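Cell surface protein (Putative S-layer protein) (Clostridioides difficile R20291, PDB 5NJL) is a putative S-layer protein of the cell wall that has an extended three-domain fold and mediates cell adhesion in vitro. Local coordinates at residues E16-S19 / K20-L24; T55-D58 / E59-L63; G121-V125 / A126-A130. All coordinates share one frame; numbering follows the deposited sequence. Where two conformers were deposited one is given.

Contact 1 (E16-S19 / K20-L24). With SO4 (sulfate ion), chain B.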
# COMPACT_ATOMS: atom_id res chain seq x y z
N GLU A 16 19.14 -6.21 10.14
CA GLU A 16 18.52 -4.90 9.87
C GLU A 16 17.01 -5.01 9.65
O GLU A 16 16.27 -4.14 10.10
CB GLU A 16 19.17 -4.20 8.66
CG GLU A 16 20.60 -3.69 8.92
CD GLU A 16 20.94 -2.43 8.11
OE1 GLU A 16 21.66 -1.55 8.65
OE2 GLU A 16 20.51 -2.31 6.93
N LEU A 17 16.55 -6.06 8.98
CA LEU A 17 15.12 -6.29 8.82
C LEU A 17 14.43 -6.54 10.18
O LEU A 17 13.34 -6.00 10.45
CB LEU A 17 14.84 -7.46 7.89
CG LEU A 17 13.37 -7.80 7.68
CD1 LEU A 17 12.66 -6.67 6.97
CD2 LEU A 17 13.18 -9.09 6.92
N VAL A 18 15.04 -7.37 11.02
CA VAL A 18 14.51 -7.62 12.37
C VAL A 18 14.34 -6.33 13.14
O VAL A 18 13.30 -6.11 13.75
CB VAL A 18 15.36 -8.63 13.15
CG1 VAL A 18 15.04 -8.62 14.64
CG2 VAL A 18 15.14 -10.00 12.55
N SER A 19 15.36 -5.47 13.10
CA SER A 19 15.29 -4.20 13.78
C SER A 19 14.16 -3.32 13.28
O SER A 19 13.42 -2.73 14.09
CB SER A 19 16.63 -3.47 13.68
OG SER A 19 17.62 -4.29 14.25
N LYS A 20 14.00 -3.24 11.96
CA LYS A 20 12.92 -2.44 11.37
C LYS A 20 11.54 -3.01 11.66
O LYS A 20 10.64 -2.28 12.03
CB LYS A 20 13.12 -2.27 9.86
CG LYS A 20 14.31 -1.38 9.52
CD LYS A 20 14.40 -1.08 8.02
CE LYS A 20 15.36 0.06 7.70
NZ LYS A 20 16.76 -0.42 7.60
N VAL A 21 11.38 -4.32 11.50
CA VAL A 21 10.08 -4.97 11.74
C VAL A 21 9.70 -4.91 13.23
O VAL A 21 8.51 -4.77 13.57
CB VAL A 21 10.06 -6.39 11.20
CG1 VAL A 21 8.76 -7.10 11.53
CG2 VAL A 21 10.25 -6.37 9.70
N ARG A 22 10.68 -5.01 14.11
CA ARG A 22 10.42 -4.86 15.55
C ARG A 22 9.76 -3.51 15.82
O ARG A 22 8.73 -3.43 16.55
CB ARG A 22 11.70 -5.03 16.39
CG ARG A 22 11.52 -4.75 17.89
CD ARG A 22 12.83 -4.69 18.69
NE ARG A 22 13.54 -5.98 18.73
CZ ARG A 22 14.73 -6.24 18.16
NH1 ARG A 22 15.26 -7.45 18.26
NH2 ARG A 22 15.40 -5.32 17.47
N ASP A 23 10.32 -2.45 15.22
CA ASP A 23 9.77 -1.11 15.41
C ASP A 23 8.35 -0.98 14.82
O ASP A 23 7.48 -0.39 15.46
CB ASP A 23 10.74 -0.03 14.90
CG ASP A 23 12.05 0.04 15.71
OD1 ASP A 23 12.10 -0.47 16.86
OD2 ASP A 23 13.03 0.60 15.20
N LEU A 24 8.11 -1.57 13.64
CA LEU A 24 6.78 -1.57 13.03
C LEU A 24 5.77 -2.29 13.88
O LEU A 24 4.64 -1.82 14.03
CB LEU A 24 6.79 -2.25 11.66
CG LEU A 24 7.58 -1.52 10.55
CD1 LEU A 24 7.49 -2.38 9.31
CD2 LEU A 24 7.08 -0.10 10.28
S SO4 B . 18.04 -2.49 17.36
O1 SO4 B . 17.80 -3.72 16.60
O2 SO4 B . 18.58 -2.89 18.69
O3 SO4 B . 19.04 -1.66 16.64
O4 SO4 B . 16.79 -1.71 17.52
O HOH W 1 14.48 -2.57 16.85
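Leu17 and Val21, one helical turn apart, lie alongside each other with their branches aimed alike, Leu17 CD1 resting 3.7 Å from Val21 CG2. This is the close-packed flank of the helix: Leu17 reaches Ile209 and Ile211 of strand 204-212, while the buried Val21 lies on Ile42 and Ile77. Along the backbone of the same turn, Val21 N donates to Leu17 O at 2.8 Å in a nearly straight bond (169°), and the pattern repeats from Lys20 N to Glu16 O and from Arg22 N to Val18 O. The bond from Asp23 N to Ser19 O is weak.

The Val18 and Arg22 side borders helix 57-65, Val18 on Glu61 and Arg22 on Ile57. Arg22 leaves the helix with CG anti to its own N (chi1 174°) and bends at chi3, which carries the guanidinium back over the preceding turn; NH1 comes to 3.8 Å from Val18 CG1. The looser, solvent side begins at NH2, 3.0 Å from O1 of a sulfate, probably a crystallisation ion, at the guanidinium edge. Ser19 OG lies so close to the same O1 that the details of that bond are doubtful; OG also bonds to Thr15 O. A water in the guanidinium plane accepts from Arg22 NH2 at 3.0 Å. Exposed Glu16 and Lys20 are only loosely associated, Glu16 OE2 standing 4.3 Å from Lys20 NZ, too far for a salt bridge. An apolar i/i+4 pair on the sheet-facing flank and charged side chains towards solvent mark helix 14-25 as an amphipathic surface helix laid against a mixed beta-sheet.

Contact 2 (T55-D58 / E59-L63). With SO4 (sulfate ion), chain Q.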
# COMPACT_ATOMS: atom_id res chain seq x y z
N THR A 55 2.39 -12.52 15.46
CA THR A 55 1.97 -11.49 16.41
C THR A 55 3.06 -10.95 17.29
O THR A 55 2.83 -9.95 18.01
CB THR A 55 0.85 -12.02 17.31
OG1 THR A 55 1.28 -13.22 17.97
CG2 THR A 55 -0.39 -12.30 16.46
N ASN A 56 4.26 -11.57 17.24
CA ASN A 56 5.43 -11.11 18.00
C ASN A 56 6.66 -11.23 17.09
O ASN A 56 6.79 -12.19 16.33
CB ASN A 56 5.69 -11.97 19.26
CG ASN A 56 6.69 -11.34 20.23
OD1 ASN A 56 7.93 -11.37 20.04
ND2 ASN A 56 6.15 -10.76 21.31
N ILE A 57 7.54 -10.25 17.18
CA ILE A 57 8.81 -10.24 16.44
C ILE A 57 9.67 -11.50 16.65
O ILE A 57 10.37 -11.93 15.74
CB ILE A 57 9.61 -8.94 16.75
CG1 ILE A 57 10.83 -8.80 15.84
CG2 ILE A 57 10.00 -8.83 18.22
CD1 ILE A 57 10.52 -8.69 14.36
N ASP A 58 9.58 -12.11 17.84
CA ASP A 58 10.32 -13.35 18.10
C ASP A 58 9.93 -14.48 17.16
O ASP A 58 10.77 -15.32 16.83
CB ASP A 58 10.23 -13.84 19.56
CG ASP A 58 11.07 -15.09 19.77
OD1 ASP A 58 12.31 -14.99 19.62
OD2 ASP A 58 10.51 -16.19 19.98
N GLU A 59 8.70 -14.48 16.66
CA GLU A 59 8.32 -15.50 15.69
C GLU A 59 9.18 -15.41 14.42
O GLU A 59 9.57 -16.44 13.86
CB GLU A 59 6.85 -15.42 15.32
CG GLU A 59 5.92 -15.76 16.47
CD GLU A 59 4.47 -15.64 16.04
OE1 GLU A 59 4.03 -16.44 15.19
OE2 GLU A 59 3.81 -14.72 16.53
N LEU A 60 9.47 -14.18 13.99
CA LEU A 60 10.35 -13.96 12.83
C LEU A 60 11.79 -14.30 13.18
O LEU A 60 12.46 -14.97 12.40
CB LEU A 60 10.24 -12.52 12.33
CG LEU A 60 11.25 -12.10 11.26
CD1 LEU A 60 11.03 -12.92 10.01
CD2 LEU A 60 11.09 -10.62 10.97
N GLU A 61 12.27 -13.81 14.31
CA GLU A 61 13.64 -14.12 14.75
C GLU A 61 13.92 -15.61 14.82
O GLU A 61 14.95 -16.08 14.33
CB GLU A 61 13.98 -13.46 16.07
CG GLU A 61 14.06 -11.97 15.97
CD GLU A 61 14.15 -11.30 17.32
OE1 GLU A 61 13.10 -11.16 18.04
OE2 GLU A 61 15.28 -10.89 17.65
N LYS A 62 12.99 -16.37 15.40
CA LYS A 62 13.15 -17.82 15.47
C LYS A 62 13.30 -18.48 14.08
O LYS A 62 14.13 -19.38 13.88
CB LYS A 62 12.00 -18.47 16.22
CG LYS A 62 12.25 -19.92 16.61
CD LYS A 62 11.10 -20.51 17.42
CE LYS A 62 11.31 -22.02 17.59
NZ LYS A 62 10.17 -22.66 18.30
N LEU A 63 12.47 -18.05 13.13
CA LEU A 63 12.47 -18.60 11.79
C LEU A 63 13.73 -18.21 11.03
O LEU A 63 14.31 -19.06 10.36
CB LEU A 63 11.21 -18.17 11.02
CG LEU A 63 9.92 -18.85 11.49
CD1 LEU A 63 8.67 -18.13 10.98
CD2 LEU A 63 9.86 -20.30 11.04
S SO4 Q . 1.10 -12.65 21.26
O1 SO4 Q . 0.62 -13.88 20.61
O2 SO4 Q . 0.97 -12.78 22.73
O3 SO4 Q . 2.51 -12.41 20.90
O4 SO4 Q . 0.26 -11.51 20.82
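The backbone turns from an extended Asn56 (phi/psi -138/141°) into helix 57-65, where Glu61 N bonds to Ile57 O and Lys62 N to Asp58 O in regular i/i+4 fashion. Asn56 is the N-cap and pairs with Glu59 in a capping box. In one bond, Asn56 OD1 accepts from Asp58 N at 2.8 Å, the donor lying in the amide plane on a lone pair. In the reciprocal part, the Glu59 side chain folds back towards the start of the helix. With CG beside its backbone N (chi1 -66°) and the chain extended beyond, the carboxylate is carried to the amides that precede the first turn: OE2 takes Thr55 N at 2.8 Å and Asn56 N at 3.3 Å. Both donors approach from the same face of the carboxylate plane, the first from above it and the second on the anti side but tilted out of the plane, so two N-H groups grip one oxygen and limit its freedom to swing. Glu59 N closes the first turn by donating to Asn56 O at 3.0 Å. A negative group at this end would also be favoured by the helix dipole.

On the inward side, Ile57 crosses Leu60, with Ile57 CD1 and Leu60 CD2 3.9 Å apart. Ile57 also packs on Val21 and Met25 of helix 14-25, whereas the buried Leu60 faces Val44 and Val75 of the sheet. Glu61 turns back along the helix, putting OE1 3.5 Å from Asp58 CA and 4.2 Å from Asp58 OD1, a juxtaposition of like charges. At the solvent edge, Thr55 OG1 donates to O1 of a sulfate, likely a crystallisation additive, at 2.8 Å.

Contact 3 (G121-V125 / A126-A130). With SO4 (sulfate ion), chain M.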
# COMPACT_ATOMS: atom_id res chain seq x y z
N GLY A 121 -31.32 17.51 7.25
CA GLY A 121 -30.19 18.39 7.47
C GLY A 121 -30.36 19.71 6.73
O GLY A 121 -31.43 20.32 6.75
N ILE A 122 -29.31 20.09 6.00
CA ILE A 122 -29.28 21.39 5.32
C ILE A 122 -30.35 21.47 4.23
O ILE A 122 -30.99 22.51 4.07
CB ILE A 122 -27.86 21.70 4.78
CG1 ILE A 122 -26.90 21.87 5.96
CG2 ILE A 122 -27.87 22.97 3.92
CD1 ILE A 122 -25.44 21.97 5.57
N TYR A 123 -30.62 20.36 3.54
CA TYR A 123 -31.62 20.34 2.49
C TYR A 123 -33.02 20.77 2.93
O TYR A 123 -33.77 21.31 2.11
CB TYR A 123 -31.74 18.96 1.86
CG TYR A 123 -30.51 18.44 1.16
CD1 TYR A 123 -30.18 18.89 -0.12
CD2 TYR A 123 -29.74 17.43 1.73
CE1 TYR A 123 -29.08 18.38 -0.78
CE2 TYR A 123 -28.63 16.90 1.07
CZ TYR A 123 -28.31 17.37 -0.18
OH TYR A 123 -27.22 16.85 -0.83
N LYS A 124 -33.35 20.53 4.19
CA LYS A 124 -34.65 20.91 4.75
C LYS A 124 -34.85 22.42 4.84
O LYS A 124 -35.95 22.90 4.66
CB LYS A 124 -34.81 20.32 6.16
CG LYS A 124 -36.21 20.42 6.73
CD LYS A 124 -36.30 19.69 8.06
CE LYS A 124 -37.69 19.82 8.68
NZ LYS A 124 -38.77 19.21 7.85
N VAL A 125 -33.78 23.15 5.15
CA VAL A 125 -33.87 24.57 5.46
C VAL A 125 -33.21 25.49 4.43
O VAL A 125 -33.24 26.71 4.60
CB VAL A 125 -33.26 24.84 6.86
CG1 VAL A 125 -34.09 24.10 7.91
CG2 VAL A 125 -31.76 24.46 6.92
N ALA A 126 -32.62 24.91 3.38
CA ALA A 126 -31.89 25.69 2.37
C ALA A 126 -32.09 25.18 0.96
O ALA A 126 -32.22 23.95 0.77
CB ALA A 126 -30.40 25.72 2.72
N ASP A 127 -32.11 26.10 -0.01
CA ASP A 127 -32.04 25.78 -1.43
C ASP A 127 -30.56 25.48 -1.70
O ASP A 127 -29.69 26.18 -1.19
CB ASP A 127 -32.39 26.96 -2.35
CG ASP A 127 -33.71 27.60 -2.04
OD1 ASP A 127 -34.71 26.86 -1.79
OD2 ASP A 127 -33.73 28.87 -2.08
N VAL A 128 -30.28 24.48 -2.53
CA VAL A 128 -28.90 24.00 -2.72
C VAL A 128 -28.59 23.98 -4.18
O VAL A 128 -29.40 23.48 -4.99
CB VAL A 128 -28.70 22.56 -2.15
CG1 VAL A 128 -27.27 22.08 -2.38
CG2 VAL A 128 -29.02 22.53 -0.67
N LYS A 129 -27.43 24.52 -4.54
CA LYS A 129 -26.84 24.30 -5.83
C LYS A 129 -25.48 23.71 -5.66
O LYS A 129 -24.74 24.06 -4.73
CB LYS A 129 -26.68 25.61 -6.59
CG LYS A 129 -27.95 26.37 -6.84
CD LYS A 129 -28.70 25.83 -8.01
CE LYS A 129 -29.73 26.85 -8.47
NZ LYS A 129 -30.55 26.17 -9.48
N ALA A 130 -25.11 22.80 -6.55
CA ALA A 130 -23.78 22.22 -6.48
C ALA A 130 -23.22 22.17 -7.86
O ALA A 130 -23.87 21.62 -8.77
CB ALA A 130 -23.83 20.84 -5.86
S SO4 M . -33.11 17.64 10.14
O1 SO4 M . -32.87 16.23 9.73
O2 SO4 M . -34.22 17.68 11.11
O3 SO4 M . -31.89 18.21 10.75
O4 SO4 M . -33.49 18.46 8.96
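Tyr123 and Val128 slant across one another, the CG2 methyl of Val128 meeting the ring obliquely, 3.9 Å from Tyr123 CD1 and 4.2 Å from CE1. With CG beside the backbone N (chi1 -63°), the tyrosine swings its ring from the short helical turn towards the strand, while the CB of Val128 is directed at that turn and CG2 does the touching. A second apolar touch lies nearer the junction, where the CG2 branch of Ile122 stands 3.9 Å from Ala126 CB. The backbone tie here is slight: Ala126 N donates to Ile122 O at 3.0 Å, but the bond is bent to 122° and weak. Away from this apolar side, Gly121 N donates almost straight to O1 of a sulfate ion 3.2 Å away.

The weakly bonded helical turn 122-125 leads directly into strand 126-133, an edge strand, within this chain, of a three-stranded antiparallel sheet. Lys146 NZ holds Tyr123 O, Tyr123 and Val128 both lean on Ile111 of helix 101-115, and Ile122 and Val128 meet Leu143 of the adjacent strand 138-145.

Overall arrangement
Contacts 1 and 2 lie on neighbouring helices, 14-25 and 57-65, that pack on the same mixed sheet, their centres 11 Å apart. They touch directly: Val21 CG1 meets Ile57 CD1, and a long, weak ion pair joins Arg22 to Glu61. Contact 3 sits on the opposite side of the chain's centre, its nearest atoms about 39 Å from contact 1 and about 43 Å from contact 2, consistent with the extended fold. The first two are surface contacts, one within a helix and one at a helix start governed by capping; the third is partly buried and mostly apolar, joining a helical turn to a strand.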